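Long-range contact in leucine aminopeptidase 2 (PDB 2XQ0), which cleaves di- and tripeptides as a zinc-dependent aminopeptidase of the M1 family and hydrolyses epoxides with low activity: residues A[164-178]-A[201-214]. Numbering follows the deposited sequence.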
loop_
_atom_site.group_PDB
_atom_site.type_symbol
_atom_site.label_atom_id
_atom_site.label_comp_id
_atom_site.label_asym_id
_atom_site.label_seq_id
_atom_site.Cartn_x
_atom_site.Cartn_y
_atom_site.Cartn_z
ATOM N N LYS A 164 -4.034 -14.090 -13.835
ATOM C CA LYS A 164 -5.269 -13.681 -13.173
ATOM C C LYS A 164 -6.341 -14.728 -13.435
ATOM O O LYS A 164 -6.422 -15.284 -14.529
ATOM C CB LYS A 164 -5.732 -12.311 -13.686
ATOM C CG LYS A 164 -4.608 -11.281 -13.725
ATOM C CD LYS A 164 -5.104 -9.896 -13.346
ATOM C CE LYS A 164 -5.697 -9.179 -14.537
ATOM N NZ LYS A 164 -6.001 -7.757 -14.215
ATOM N N SER A 165 -7.155 -14.985 -12.424
ATOM C CA SER A 165 -8.093 -16.100 -12.422
ATOM C C SER A 165 -9.308 -15.718 -11.606
ATOM O O SER A 165 -9.174 -15.015 -10.615
ATOM C CB SER A 165 -7.427 -17.296 -11.740
ATOM O OG SER A 165 -8.334 -18.353 -11.546
ATOM N N THR A 166 -10.492 -16.172 -12.018
ATOM C CA THR A 166 -11.640 -16.127 -11.138
ATOM C C THR A 166 -11.392 -17.055 -9.942
ATOM O O THR A 166 -10.609 -18.019 -10.040
ATOM C CB THR A 166 -12.914 -16.547 -11.889
ATOM O OG1 THR A 166 -12.715 -17.842 -12.472
ATOM C CG2 THR A 166 -13.208 -15.551 -13.009
ATOM N N PHE A 167 -12.045 -16.761 -8.818
ATOM C CA PHE A 167 -11.953 -17.591 -7.616
ATOM C C PHE A 167 -13.319 -17.960 -7.053
ATOM O O PHE A 167 -14.269 -17.188 -7.125
ATOM C CB PHE A 167 -11.201 -16.876 -6.489
ATOM C CG PHE A 167 -9.721 -16.858 -6.649
ATOM C CD1 PHE A 167 -9.119 -15.968 -7.521
ATOM C CD2 PHE A 167 -8.918 -17.689 -5.881
ATOM C CE1 PHE A 167 -7.753 -15.938 -7.655
ATOM C CE2 PHE A 167 -7.531 -17.670 -6.018
ATOM C CZ PHE A 167 -6.950 -16.796 -6.903
ATOM N N THR A 168 -13.399 -19.148 -6.477
ATOM C CA THR A 168 -14.435 -19.450 -5.498
ATOM C C THR A 168 -13.688 -19.828 -4.229
ATOM O O THR A 168 -12.541 -20.265 -4.300
ATOM C CB THR A 168 -15.320 -20.627 -5.939
ATOM O OG1 THR A 168 -14.500 -21.636 -6.530
ATOM C CG2 THR A 168 -16.353 -20.171 -6.965
ATOM N N ALA A 169 -14.329 -19.690 -3.075
ATOM C CA ALA A 169 -13.655 -20.016 -1.827
ATOM C C ALA A 169 -14.633 -20.453 -0.756
ATOM O O ALA A 169 -15.645 -19.792 -0.527
ATOM C CB ALA A 169 -12.838 -18.822 -1.334
ATOM N N SER A 170 -14.329 -21.564 -0.094
ATOM C CA SER A 170 -15.065 -21.925 1.106
ATOM C C SER A 170 -14.087 -21.904 2.245
ATOM O O SER A 170 -13.012 -22.502 2.158
ATOM C CB SER A 170 -15.681 -23.312 0.989
ATOM O OG SER A 170 -16.497 -23.381 -0.158
ATOM N N ILE A 171 -14.451 -21.207 3.314
ATOM C CA ILE A 171 -13.543 -21.054 4.432
ATOM C C ILE A 171 -14.261 -21.421 5.717
ATOM O O ILE A 171 -15.240 -20.796 6.097
ATOM C CB ILE A 171 -12.979 -19.640 4.521
ATOM C CG1 ILE A 171 -12.354 -19.255 3.174
ATOM C CG2 ILE A 171 -11.945 -19.559 5.629
ATOM C CD1 ILE A 171 -11.902 -17.835 3.084
ATOM N N GLU A 172 -13.777 -22.462 6.372
ATOM C CA GLU A 172 -14.370 -22.884 7.636
ATOM C C GLU A 172 -13.609 -22.203 8.770
ATOM O O GLU A 172 -12.385 -22.196 8.771
ATOM C CB GLU A 172 -14.268 -24.400 7.752
ATOM C CG GLU A 172 -14.942 -24.964 8.988
ATOM C CD GLU A 172 -14.827 -26.469 9.056
ATOM O OE1 GLU A 172 -13.888 -27.021 8.438
ATOM O OE2 GLU A 172 -15.673 -27.096 9.733
ATOM N N SER A 173 -14.335 -21.618 9.714
ATOM C CA SER A 173 -13.724 -20.953 10.866
ATOM C C SER A 173 -14.713 -20.912 12.022
ATOM O O SER A 173 -15.918 -20.826 11.798
ATOM C CB SER A 173 -13.322 -19.518 10.502
ATOM O OG SER A 173 -12.663 -18.876 11.588
ATOM N N PRO A 174 -14.216 -20.965 13.269
ATOM C CA PRO A 174 -15.147 -20.796 14.391
ATOM C C PRO A 174 -15.522 -19.339 14.622
ATOM O O PRO A 174 -16.287 -19.073 15.539
ATOM C CB PRO A 174 -14.361 -21.336 15.588
ATOM C CG PRO A 174 -12.929 -21.158 15.206
ATOM C CD PRO A 174 -12.861 -21.344 13.716
ATOM N N LEU A 175 -14.979 -18.421 13.816
ATOM C CA LEU A 175 -15.296 -16.989 13.897
ATOM C C LEU A 175 -15.583 -16.440 12.492
ATOM O O LEU A 175 -15.163 -17.038 11.506
ATOM C CB LEU A 175 -14.123 -16.219 14.517
ATOM C CG LEU A 175 -13.782 -16.498 15.987
ATOM C CD1 LEU A 175 -12.434 -15.910 16.377
ATOM C CD2 LEU A 175 -14.875 -15.958 16.907
ATOM N N PRO A 176 -16.310 -15.321 12.401
ATOM C CA PRO A 176 -16.588 -14.665 11.112
ATOM C C PRO A 176 -15.360 -14.519 10.177
ATOM O O PRO A 176 -14.227 -14.332 10.619
ATOM C CB PRO A 176 -17.130 -13.300 11.541
ATOM C CG PRO A 176 -17.887 -13.607 12.846
ATOM C CD PRO A 176 -17.050 -14.685 13.518
ATOM N N VAL A 177 -15.606 -14.637 8.882
ATOM C CA VAL A 177 -14.555 -14.562 7.875
ATOM C C VAL A 177 -14.961 -13.529 6.847
ATOM O O VAL A 177 -16.121 -13.489 6.423
ATOM C CB VAL A 177 -14.368 -15.908 7.114
ATOM C CG1 VAL A 177 -13.393 -15.754 5.930
ATOM C CG2 VAL A 177 -13.909 -17.015 8.044
ATOM N N VAL A 178 -14.016 -12.689 6.455
ATOM C CA VAL A 178 -14.192 -11.910 5.241
ATOM C C VAL A 178 -13.119 -12.306 4.232
ATOM O O VAL A 178 -12.051 -12.804 4.605
ATOM C CB VAL A 178 -14.174 -10.408 5.494
ATOM C CG1 VAL A 178 -15.271 -10.031 6.498
ATOM C CG2 VAL A 178 -12.801 -9.976 5.987
ATOM N N PRO A 201 -11.510 -11.792 -12.922
ATOM C CA PRO A 201 -10.236 -12.496 -12.708
ATOM C C PRO A 201 -9.245 -11.632 -11.932
ATOM O O PRO A 201 -9.148 -10.433 -12.202
ATOM C CB PRO A 201 -9.707 -12.747 -14.132
ATOM C CG PRO A 201 -10.868 -12.578 -15.036
ATOM C CD PRO A 201 -11.860 -11.677 -14.350
ATOM N N ILE A 202 -8.531 -12.228 -10.979
ATOM C CA ILE A 202 -7.554 -11.482 -10.177
ATOM C C ILE A 202 -6.218 -12.232 -10.015
ATOM O O ILE A 202 -6.182 -13.460 -10.120
ATOM C CB ILE A 202 -8.134 -11.075 -8.789
ATOM C CG1 ILE A 202 -8.589 -12.296 -7.953
ATOM C CG2 ILE A 202 -9.296 -10.069 -8.957
ATOM C CD1 ILE A 202 -8.745 -11.979 -6.444
ATOM N N PRO A 203 -5.110 -11.489 -9.812
ATOM C CA PRO A 203 -3.813 -12.092 -9.464
ATOM C C PRO A 203 -3.841 -12.607 -8.012
ATOM O O PRO A 203 -4.620 -12.112 -7.189
ATOM C CB PRO A 203 -2.831 -10.920 -9.601
ATOM C CG PRO A 203 -3.649 -9.707 -9.359
ATOM C CD PRO A 203 -5.040 -10.015 -9.865
ATOM N N ALA A 204 -3.004 -13.589 -7.703
ATOM C CA ALA A 204 -2.962 -14.164 -6.357
ATOM C C ALA A 204 -2.650 -13.124 -5.274
ATOM O O ALA A 204 -3.080 -13.277 -4.131
ATOM C CB ALA A 204 -1.942 -15.316 -6.289
ATOM N N TYR A 205 -1.888 -12.089 -5.617
ATOM C CA TYR A 205 -1.403 -11.176 -4.579
ATOM C C TYR A 205 -2.571 -10.338 -4.024
ATOM O O TYR A 205 -2.449 -9.743 -2.974
ATOM C CB TYR A 205 -0.259 -10.290 -5.073
ATOM C CG TYR A 205 -0.685 -9.118 -5.926
ATOM C CD1 TYR A 205 -1.192 -7.957 -5.347
ATOM C CD2 TYR A 205 -0.570 -9.166 -7.299
ATOM C CE1 TYR A 205 -1.568 -6.888 -6.119
ATOM C CE2 TYR A 205 -0.956 -8.100 -8.087
ATOM C CZ TYR A 205 -1.451 -6.965 -7.491
ATOM O OH TYR A 205 -1.836 -5.904 -8.267
ATOM N N LEU A 206 -3.700 -10.325 -4.739
ATOM C CA LEU A 206 -4.892 -9.577 -4.322
ATOM C C LEU A 206 -5.821 -10.384 -3.410
ATOM O O LEU A 206 -6.785 -9.849 -2.858
ATOM C CB LEU A 206 -5.679 -9.093 -5.536
ATOM C CG LEU A 206 -5.002 -7.948 -6.294
ATOM C CD1 LEU A 206 -5.821 -7.564 -7.511
ATOM C CD2 LEU A 206 -4.849 -6.763 -5.373
ATOM N N ILE A 207 -5.538 -11.673 -3.261
ATOM C CA ILE A 207 -6.350 -12.482 -2.371
ATOM C C ILE A 207 -6.229 -11.918 -0.970
ATOM O O ILE A 207 -5.143 -11.516 -0.532
ATOM C CB ILE A 207 -5.965 -13.958 -2.387
ATOM C CG1 ILE A 207 -6.396 -14.590 -3.716
ATOM C CG2 ILE A 207 -6.619 -14.696 -1.218
ATOM C CD1 ILE A 207 -7.915 -14.615 -3.877
ATOM N N GLY A 208 -7.364 -11.847 -0.288
ATOM C CA GLY A 208 -7.389 -11.344 1.070
ATOM C C GLY A 208 -8.289 -12.200 1.927
ATOM O O GLY A 208 -9.355 -12.638 1.476
ATOM N N ILE A 209 -7.844 -12.470 3.149
ATOM C CA ILE A 209 -8.675 -13.202 4.101
ATOM C C ILE A 209 -8.463 -12.659 5.500
ATOM O O ILE A 209 -7.336 -12.321 5.880
ATOM C CB ILE A 209 -8.358 -14.722 4.073
ATOM C CG1 ILE A 209 -9.260 -15.470 5.060
ATOM C CG2 ILE A 209 -6.917 -14.959 4.453
ATOM C CD1 ILE A 209 -9.212 -16.974 4.893
ATOM N N ALA A 210 -9.539 -12.560 6.274
ATOM C CA ALA A 210 -9.407 -12.255 7.705
ATOM C C ALA A 210 -10.485 -12.995 8.468
ATOM O O ALA A 210 -11.558 -13.276 7.930
ATOM C CB ALA A 210 -9.505 -10.774 7.975
ATOM N N SER A 211 -10.197 -13.322 9.716
ATOM C CA SER A 211 -11.206 -13.969 10.538
ATOM C C SER A 211 -11.018 -13.550 11.956
ATOM O O SER A 211 -9.894 -13.521 12.467
ATOM C CB SER A 211 -11.129 -15.482 10.413
ATOM O OG SER A 211 -12.133 -16.101 11.212
ATOM N N GLY A 212 -12.125 -13.183 12.575
ATOM C CA GLY A 212 -12.130 -12.826 13.976
ATOM C C GLY A 212 -13.505 -12.372 14.370
ATOM O O GLY A 212 -14.477 -12.580 13.644
ATOM N N ASP A 213 -13.592 -11.755 15.542
ATOM C CA ASP A 213 -14.866 -11.260 16.038
ATOM C C ASP A 213 -15.244 -10.009 15.268
ATOM O O ASP A 213 -15.013 -8.891 15.715
ATOM C CB ASP A 213 -14.791 -10.968 17.541
ATOM C CG ASP A 213 -16.110 -10.501 18.103
ATOM O OD1 ASP A 213 -17.135 -10.686 17.416
ATOM O OD2 ASP A 213 -16.117 -9.944 19.222
ATOM N N LEU A 214 -15.841 -10.213 14.107
ATOM C CA LEU A 214 -16.157 -9.119 13.203
ATOM C C LEU A 214 -17.654 -8.879 13.160
ATOM O O LEU A 214 -18.450 -9.815 13.035
ATOM C CB LEU A 214 -15.677 -9.468 11.798
ATOM C CG LEU A 214 -14.167 -9.613 11.597
ATOM C CD1 LEU A 214 -13.854 -9.999 10.162
ATOM C CD2 LEU A 214 -13.479 -8.304 11.957
HETATM O O HOH W 1 -8.824 -7.994 -13.335
#
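Ser-165 and Val-178 each form an antiparallel hydrogen-bonded pair, with Ile-202 and Ala-210 respectively, yet the two pairs belong to different β-sheets of the M1 aminopeptidase N-terminal region. The chain thus illustrates how backbone pairing can stay within each sheet while side chains between them, Phe-167 with Ile-207 and Ile-171 with Ile-209, bring the two together. Near the Ser-165 pair, Ile-207 CD1 sits over the face of the Phe-167 ring as a CH-π contact, 3.7 Å from the centroid and 7° off the normal. Ile-202 approaches the same ring obliquely, its CG1 lying 3.7 Å from Phe-167 CD1. With the Phe-167 ring cut back to an alanine, Ile-207 CD1 and Ile-202 CG1 are likely to lose their shared partner. Farther along, Ile-171 and Ile-209 meet tip to tip, their CD1 atoms tightly packed at 3.4 Å. At the turn, Pro-176 O takes two donors: Gly-212 N, in the carbonyl plane at 3.1 Å, and the hydroxyl of Ser-211. That hydroxyl, turned away from its own backbone N (chi1 -179°), comes from above the plane, 48° out of it, with Ser-211 OG 2.8 Å from Pro-176 O.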